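Local coordinates for cystatin (Fasciola hepatica, PDB 6I1M), which probably inhibits papain-like cysteine proteases, as a secreted, disulfide-containing type 1 cystatin (stefin) of the liver fluke, at residues Leu41-Gln46 and Thr51-Lys56; Glu6-Ser9 and Glu13-Ser16; Phe72-Leu75 and Lys79-Thr82. All blocks are in the same frame, centred on the assembly; numbering follows the deposited sequence.

In the fold
Contact 1 is a hairpin within the four-stranded antiparallel sheet and has the only buried residues of the three, V43 and F55 toward the helix and S44 on the opposite face; contacts 2 and 3 lie at the surface. Contact 2 joins the N-terminal segment to the start of helix 12-28 by a charged pair, and its R8 runs along contact 1, where V43 O meets R8 N at 2.8 Å. Contact 3 lies at the turn between strands 66-74 and 83-90, strand 66-74 pairing with strand 50-59 of contact 1 through T51 and V73. The chemistry shifts: a backbone ladder with aromatic packing in contact 1, a salt bridge in contact 2, proline packing and a CA-H...O contact in contact 3.

Contact 1: residues Leu41-Gln46 and Thr51-Lys56; sequences LQVSTQ and TNYKFK. Unlike the reference sequence in segment 51-56: T51 (reference Ile).
The beta hairpin of strands 38-47 and 50-59 pairs L41-Q46 with T51-K56; its turn carries the QVVAG motif starting at Q46, which in cystatins forms the first protease-binding loop. Q42/K56, S44/K54 and Q46/N52 are hydrogen-bonded antiparallel pairs, and S44 N and K54 N each reach the other's carbonyl oxygen at 2.8 Å. At the far end a classic beta bulge sets both L41 and Q42 against K56: L41 N donates to K56 O, while K56 N reaches Q42 O over a longer 3.2 Å, from 36° above the carbonyl plane. Towards helix 12-28, V43 lies beside F55, pointing the same way. With its CG1 between backbone N and carbonyl carbon (chi1 69°), CG2 sits over a face of the F55 ring, 3.6 Å from its centroid, a CH-pi contact; the same methyl meets the edge of the Y53 ring. T45 CG2 flanks that ring at Y53 CD2, 3.7 Å off, and F18 of the helix meets both aromatics. On the other side of the sheet, a water joins S44 OG (2.7 Å) to K54 O, and the K54 ammonium group makes a cation-pi contact with Y4. Beside the turn, Q46 uses both ends of its amide: NE2 bonds to G2 O, while OE1 accepts N52 ND2 at 3.2 Å, almost straight (175°).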
loop_
_atom_site.group_PDB
_atom_site.type_symbol
_atom_site.label_atom_id
_atom_site.label_comp_id
_atom_site.label_asym_id
_atom_site.label_seq_id
_atom_site.Cartn_x
_atom_site.Cartn_y
_atom_site.Cartn_z
ATOM N N LEU A 41 5.186 -4.342 5.011
ATOM C CA LEU A 41 6.613 -4.558 5.367
ATOM C C LEU A 41 7.296 -3.210 5.570
ATOM O O LEU A 41 8.067 -3.070 6.520
ATOM C CB LEU A 41 7.314 -5.327 4.248
ATOM C CG LEU A 41 6.859 -6.761 4.034
ATOM C CD1 LEU A 41 7.639 -7.386 2.899
ATOM C CD2 LEU A 41 7.008 -7.571 5.314
ATOM N N GLN A 42 7.049 -2.271 4.659
ATOM C CA GLN A 42 7.732 -0.956 4.652
ATOM C C GLN A 42 6.916 0.002 3.794
ATOM O O GLN A 42 6.017 -0.459 3.058
ATOM C CB GLN A 42 9.147 -1.074 4.090
ATOM C CG GLN A 42 9.162 -1.657 2.686
ATOM C CD GLN A 42 10.565 -1.923 2.185
ATOM O OE1 GLN A 42 11.435 -2.336 2.940
ATOM N NE2 GLN A 42 10.784 -1.729 0.897
ATOM N N VAL A 43 7.212 1.279 3.925
ATOM C CA VAL A 43 6.545 2.342 3.148
ATOM C C VAL A 43 7.602 3.375 2.759
ATOM O O VAL A 43 8.548 3.647 3.565
ATOM C CB VAL A 43 5.370 2.952 3.932
ATOM C CG1 VAL A 43 5.871 3.752 5.127
ATOM C CG2 VAL A 43 4.474 3.775 3.009
ATOM N N SER A 44 7.443 3.925 1.564
ATOM C CA SER A 44 8.239 5.069 1.064
ATOM C C SER A 44 7.233 6.147 0.691
ATOM O O SER A 44 6.163 5.775 0.225
ATOM C CB SER A 44 9.108 4.711 -0.108
ATOM O OG SER A 44 9.733 3.464 0.066
ATOM N N THR A 45 7.519 7.407 0.992
ATOM C CA THR A 45 6.559 8.515 0.784
ATOM C C THR A 45 7.115 9.498 -0.236
ATOM O O THR A 45 8.330 9.677 -0.312
ATOM C CB THR A 45 6.206 9.205 2.094
ATOM O OG1 THR A 45 7.435 9.708 2.611
ATOM C CG2 THR A 45 5.545 8.246 3.052
ATOM N N GLN A 46 6.216 10.048 -1.024
ATOM C CA GLN A 46 6.535 11.097 -2.005
ATOM C C GLN A 46 5.517 12.220 -1.805
ATOM O O GLN A 46 4.273 11.967 -1.859
ATOM C CB GLN A 46 6.494 10.510 -3.401
ATOM C CG GLN A 46 6.700 11.562 -4.474
ATOM C CD GLN A 46 6.278 11.037 -5.820
ATOM O OE1 GLN A 46 5.379 10.197 -5.912
ATOM N NE2 GLN A 46 6.896 11.559 -6.870
ATOM N N THR A 51 0.135 13.138 -0.551
ATOM C CA THR A 51 1.233 12.173 -0.312
ATOM C C THR A 51 0.906 10.859 -1.027
ATOM O O THR A 51 -0.232 10.337 -0.866
ATOM C CB THR A 51 1.491 11.999 1.185
ATOM O OG1 THR A 51 1.827 13.294 1.679
ATOM C CG2 THR A 51 2.591 11.005 1.482
ATOM N N ASN A 52 1.894 10.372 -1.776
ATOM C CA ASN A 52 1.977 8.994 -2.307
ATOM C C ASN A 52 2.688 8.137 -1.267
ATOM O O ASN A 52 3.822 8.497 -0.835
ATOM C CB ASN A 52 2.662 8.945 -3.667
ATOM C CG ASN A 52 1.711 9.247 -4.801
ATOM O OD1 ASN A 52 0.521 8.995 -4.693
ATOM N ND2 ASN A 52 2.246 9.702 -5.922
ATOM N N TYR A 53 1.987 7.104 -0.805
ATOM C CA TYR A 53 2.544 6.053 0.081
ATOM C C TYR A 53 2.773 4.814 -0.771
ATOM O O TYR A 53 1.794 4.205 -1.178
ATOM C CB TYR A 53 1.607 5.716 1.230
ATOM C CG TYR A 53 1.396 6.825 2.213
ATOM C CD1 TYR A 53 0.436 7.797 1.977
ATOM C CD2 TYR A 53 2.123 6.885 3.394
ATOM C CE1 TYR A 53 0.234 8.828 2.878
ATOM C CE2 TYR A 53 1.925 7.905 4.303
ATOM C CZ TYR A 53 0.974 8.882 4.048
ATOM O OH TYR A 53 0.725 9.879 4.960
ATOM N N LYS A 54 4.031 4.473 -1.015
ATOM C CA LYS A 54 4.403 3.215 -1.695
ATOM C C LYS A 54 4.748 2.164 -0.645
ATOM O O LYS A 54 5.821 2.259 0.036
ATOM C CB LYS A 54 5.584 3.412 -2.633
ATOM C CG LYS A 54 5.844 2.224 -3.540
ATOM C CD LYS A 54 7.264 2.202 -3.996
ATOM C CE LYS A 54 7.600 3.340 -4.922
ATOM N NZ LYS A 54 9.065 3.441 -5.107
ATOM N N PHE A 55 3.876 1.174 -0.556
ATOM C CA PHE A 55 3.994 0.014 0.353
ATOM C C PHE A 55 4.601 -1.174 -0.383
ATOM O O PHE A 55 4.258 -1.439 -1.524
ATOM C CB PHE A 55 2.610 -0.333 0.870
ATOM C CG PHE A 55 2.108 0.702 1.827
ATOM C CD1 PHE A 55 2.604 0.741 3.127
ATOM C CD2 PHE A 55 1.142 1.621 1.437
ATOM C CE1 PHE A 55 2.127 1.677 4.026
ATOM C CE2 PHE A 55 0.662 2.557 2.347
ATOM C CZ PHE A 55 1.160 2.579 3.631
ATOM N N LYS A 56 5.474 -1.901 0.304
ATOM C CA LYS A 56 5.778 -3.310 -0.021
ATOM C C LYS A 56 5.009 -4.176 0.982
ATOM O O LYS A 56 5.210 -3.987 2.193
ATOM C CB LYS A 56 7.281 -3.540 0.054
ATOM C CG LYS A 56 7.724 -4.879 -0.493
ATOM C CD LYS A 56 9.226 -5.031 -0.495
ATOM C CE LYS A 56 9.661 -6.481 -0.509
ATOM N NZ LYS A 56 10.535 -6.761 -1.674
HETATM O O HOH W 1 8.525 1.081 -0.019
#

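Contact 2: residues Glu6-Ser9 and Glu13-Ser16; sequences EPRS and EERS
R8 grips the E14 carboxylate end-on with both terminal nitrogens, one to each oxygen. NH1 donates to E14 OE1 at 2.9 Å in a practically straight bond (178°), lying in the guanidinium plane and using the syn lone pair. NH2 reaches E14 OE2 at 2.8 Å, also from the syn side but 24° out of the carboxylate plane; the two flat groups are nearly coplanar, twisted 21° apart. The side chains come from opposite directions: E14 runs out extended from the first turn of helix 12-28, and R8 leaves the N-terminal segment nearly at right angles, extended from CG to NE. NH1 holds a second bond, to S9 O at 2.9 Å, which helps fix the rotation of the guanidinium. E14 OE1 likewise has a second donor, T11 N, the bond that a glutamate in the helix's first turn makes in a capping box. Further out, the R8 backbone pairs with V43 of strand 38-47 and its side chain lies on V43 and T45, so the arginine leads from the edge of the sheet to the helix start. Two guanidinium bonds, the T11 N-H and the nearby helix N-terminus should all favour an ionised E14 carboxylate.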
loop_
_atom_site.group_PDB
_atom_site.type_symbol
_atom_site.label_atom_id
_atom_site.label_comp_id
_atom_site.label_asym_id
_atom_site.label_seq_id
_atom_site.Cartn_x
_atom_site.Cartn_y
_atom_site.Cartn_z
ATOM N N GLU A 6 13.554 6.975 1.121
ATOM C CA GLU A 6 13.982 5.575 1.379
ATOM C C GLU A 6 12.895 4.887 2.183
ATOM O O GLU A 6 12.215 5.522 2.990
ATOM C CB GLU A 6 15.338 5.541 2.089
ATOM C CG GLU A 6 16.500 5.756 1.128
ATOM C CD GLU A 6 16.446 4.797 -0.057
ATOM O OE1 GLU A 6 16.563 3.564 0.179
ATOM O OE2 GLU A 6 16.205 5.270 -1.203
ATOM N N PRO A 7 12.687 3.570 1.976
ATOM C CA PRO A 7 11.659 2.838 2.712
ATOM C C PRO A 7 11.877 3.001 4.216
ATOM O O PRO A 7 13.007 3.168 4.640
ATOM C CB PRO A 7 11.855 1.373 2.304
ATOM C CG PRO A 7 12.574 1.456 0.981
ATOM C CD PRO A 7 13.435 2.694 1.067
ATOM N N ARG A 8 10.800 2.939 4.990
ATOM C CA ARG A 8 10.918 3.034 6.465
ATOM C C ARG A 8 9.878 2.109 7.077
ATOM O O ARG A 8 8.962 1.620 6.348
ATOM C CB ARG A 8 10.726 4.479 6.941
ATOM C CG ARG A 8 9.378 5.072 6.554
ATOM C CD ARG A 8 8.969 6.246 7.419
ATOM N NE ARG A 8 7.784 6.950 6.932
ATOM C CZ ARG A 8 6.524 6.589 7.147
ATOM N NH1 ARG A 8 6.221 5.507 7.848
ATOM N NH2 ARG A 8 5.547 7.322 6.660
ATOM N N SER A 9 9.940 1.946 8.393
ATOM C CA SER A 9 8.921 1.167 9.132
ATOM C C SER A 9 7.578 1.917 9.077
ATOM O O SER A 9 7.565 3.173 9.011
ATOM C CB SER A 9 9.365 0.828 10.543
ATOM O OG SER A 9 9.448 1.994 11.336
ATOM N N GLU A 13 -0.729 3.665 13.128
ATOM C CA GLU A 13 -1.889 4.401 12.565
ATOM C C GLU A 13 -1.937 4.173 11.044
ATOM O O GLU A 13 -3.066 4.002 10.507
ATOM C CB GLU A 13 -1.780 5.881 12.952
ATOM C CG GLU A 13 -1.784 6.126 14.460
ATOM C CD GLU A 13 -0.419 6.292 15.139
ATOM O OE1 GLU A 13 0.595 5.823 14.599
ATOM O OE2 GLU A 13 -0.379 6.901 16.213
ATOM N N GLU A 14 -0.771 4.130 10.398
ATOM C CA GLU A 14 -0.621 3.818 8.948
ATOM C C GLU A 14 -1.102 2.378 8.709
ATOM O O GLU A 14 -1.898 2.148 7.782
ATOM C CB GLU A 14 0.825 4.021 8.479
ATOM C CG GLU A 14 1.194 5.484 8.214
ATOM C CD GLU A 14 2.698 5.750 8.136
ATOM O OE1 GLU A 14 3.498 4.787 8.332
ATOM O OE2 GLU A 14 3.072 6.929 7.892
ATOM N N ARG A 15 -0.669 1.412 9.523
ATOM C CA ARG A 15 -1.188 0.026 9.366
ATOM C C ARG A 15 -2.717 0.057 9.513
ATOM O O ARG A 15 -3.441 -0.586 8.717
ATOM C CB ARG A 15 -0.593 -0.922 10.402
ATOM C CG ARG A 15 0.921 -1.002 10.397
ATOM C CD ARG A 15 1.368 -1.965 11.476
ATOM N NE ARG A 15 2.810 -1.843 11.623
ATOM C CZ ARG A 15 3.676 -2.468 10.854
ATOM N NH1 ARG A 15 3.249 -3.270 9.890
ATOM N NH2 ARG A 15 4.966 -2.329 11.065
ATOM N N SER A 16 -3.223 0.738 10.527
ATOM C CA SER A 16 -4.681 0.761 10.797
ATOM C C SER A 16 -5.470 1.242 9.570
ATOM O O SER A 16 -6.522 0.664 9.266
ATOM C CB SER A 16 -4.979 1.586 12.009
ATOM O OG SER A 16 -6.356 1.523 12.277
#

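Contact 3: residues Phe72-Leu75 and Lys79-Thr82; sequences FVPL and KSAT
A water bridges the segments, donating to S80 O at 3.0 Å and to L75 O at 3.1 Å; it has more acceptors in reach than protons, so both bonds may not form at once. T82 CA approaches F72 O to 3.1 Å in a CA-H...O contact, with an angle of 144° at the hydrogen, and T82 CG2 packs against that oxygen at 3.5 Å. T82 OG1 lies beside the backbone N, opposite the carbonyl carbon (chi1 -64°), which brings it to 3.6 Å from P74 CD, the two side chains crossing at about a right angle. P74 packs along the second segment. Its CB bond points toward 79-82, and its CG and CD settle along the backbone there, CG 3.2 Å from S80 O and CD 3.5 Å from T82 N. These residues belong to the hairpin between strands 66-74 and 83-90, which in cystatins forms the second binding loop at the wedge end of the molecule. F72 keeps a backbone hydrogen bond with S83, whereas P74 has no N-H to offer and the segments meet here by packing and through the water. V73 has its side chain directed away from 79-82, to lie on F18 of helix 12-28 and on Y53; T82 touches the same helix at M21. On the other side of the sheet the F72 ring (chi1 178°) lies on N52, with P74 N over one face and A81 O oblique to it. In one of two S80 conformers, OG, bonded to S78 OG, sits at the ring's edge, 4.0 Å from F72 CE2.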
loop_
_atom_site.group_PDB
_atom_site.type_symbol
_atom_site.label_atom_id
_atom_site.label_comp_id
_atom_site.label_asym_id
_atom_site.label_seq_id
_atom_site.Cartn_x
_atom_site.Cartn_y
_atom_site.Cartn_z
ATOM N N PHE A 72 -2.481 7.086 -2.848
ATOM C CA PHE A 72 -2.546 8.559 -2.870
ATOM C C PHE A 72 -3.541 9.046 -1.809
ATOM O O PHE A 72 -4.747 8.693 -1.824
ATOM C CB PHE A 72 -2.935 9.062 -4.256
ATOM C CG PHE A 72 -3.069 10.562 -4.304
ATOM C CD1 PHE A 72 -1.976 11.377 -4.031
ATOM C CD2 PHE A 72 -4.301 11.159 -4.530
ATOM C CE1 PHE A 72 -2.103 12.756 -4.088
ATOM C CE2 PHE A 72 -4.425 12.541 -4.519
ATOM C CZ PHE A 72 -3.327 13.333 -4.292
ATOM N N VAL A 73 -3.038 9.875 -0.901
ATOM C CA VAL A 73 -3.854 10.616 0.101
ATOM C C VAL A 73 -3.835 12.085 -0.310
ATOM O O VAL A 73 -2.817 12.755 -0.189
ATOM C CB VAL A 73 -3.314 10.421 1.527
ATOM C CG1 VAL A 73 -4.103 11.211 2.546
ATOM C CG2 VAL A 73 -3.270 8.954 1.899
ATOM N N PRO A 74 -4.942 12.629 -0.834
ATOM C CA PRO A 74 -4.969 14.028 -1.237
ATOM C C PRO A 74 -5.044 14.923 0.007
ATOM O O PRO A 74 -5.382 14.469 1.095
ATOM C CB PRO A 74 -6.258 14.143 -2.061
ATOM C CG PRO A 74 -7.167 13.119 -1.381
ATOM C CD PRO A 74 -6.243 11.970 -1.020
ATOM N N LEU A 75 -4.811 16.206 -0.215
ATOM C CA LEU A 75 -5.096 17.256 0.785
ATOM C C LEU A 75 -6.601 17.349 1.023
ATOM O O LEU A 75 -7.387 17.087 0.089
ATOM C CB LEU A 75 -4.491 18.556 0.266
ATOM C CG LEU A 75 -2.969 18.520 0.233
ATOM C CD1 LEU A 75 -2.411 19.710 -0.518
ATOM C CD2 LEU A 75 -2.419 18.449 1.647
ATOM N N LYS A 79 -10.743 18.186 -4.504
ATOM C CA LYS A 79 -11.939 17.423 -4.946
ATOM C C LYS A 79 -11.571 15.941 -5.075
ATOM O O LYS A 79 -12.508 15.114 -5.224
ATOM C CB LYS A 79 -12.492 17.954 -6.277
ATOM C CG LYS A 79 -12.789 19.446 -6.322
ATOM C CD LYS A 79 -13.856 19.913 -5.345
ATOM C CE LYS A 79 -14.044 21.418 -5.378
ATOM N NZ LYS A 79 -15.366 21.827 -4.845
ATOM N N SER A 80 -10.276 15.613 -5.026
ATOM C CA SER A 80 -9.758 14.242 -5.277
ATOM C C SER A 80 -9.913 13.389 -4.014
ATOM O O SER A 80 -9.838 13.947 -2.908
ATOM C CB SER A 80 -8.330 14.268 -5.774
ATOM O OG SER A 80 -7.510 15.079 -4.948
ATOM N N ALA A 81 -10.131 12.090 -4.206
ATOM C CA ALA A 81 -10.285 11.085 -3.135
ATOM C C ALA A 81 -8.963 10.341 -2.919
ATOM O O ALA A 81 -8.070 10.367 -3.814
ATOM C CB ALA A 81 -11.407 10.123 -3.490
ATOM N N THR A 82 -8.846 9.720 -1.749
ATOM C CA THR A 82 -7.826 8.686 -1.462
ATOM C C THR A 82 -7.982 7.563 -2.485
ATOM O O THR A 82 -9.125 7.112 -2.688
ATOM C CB THR A 82 -7.952 8.145 -0.038
ATOM O OG1 THR A 82 -7.682 9.217 0.860
ATOM C CG2 THR A 82 -7.002 7.004 0.243
HETATM O O HOH W 2 -9.945 15.492 -0.387
#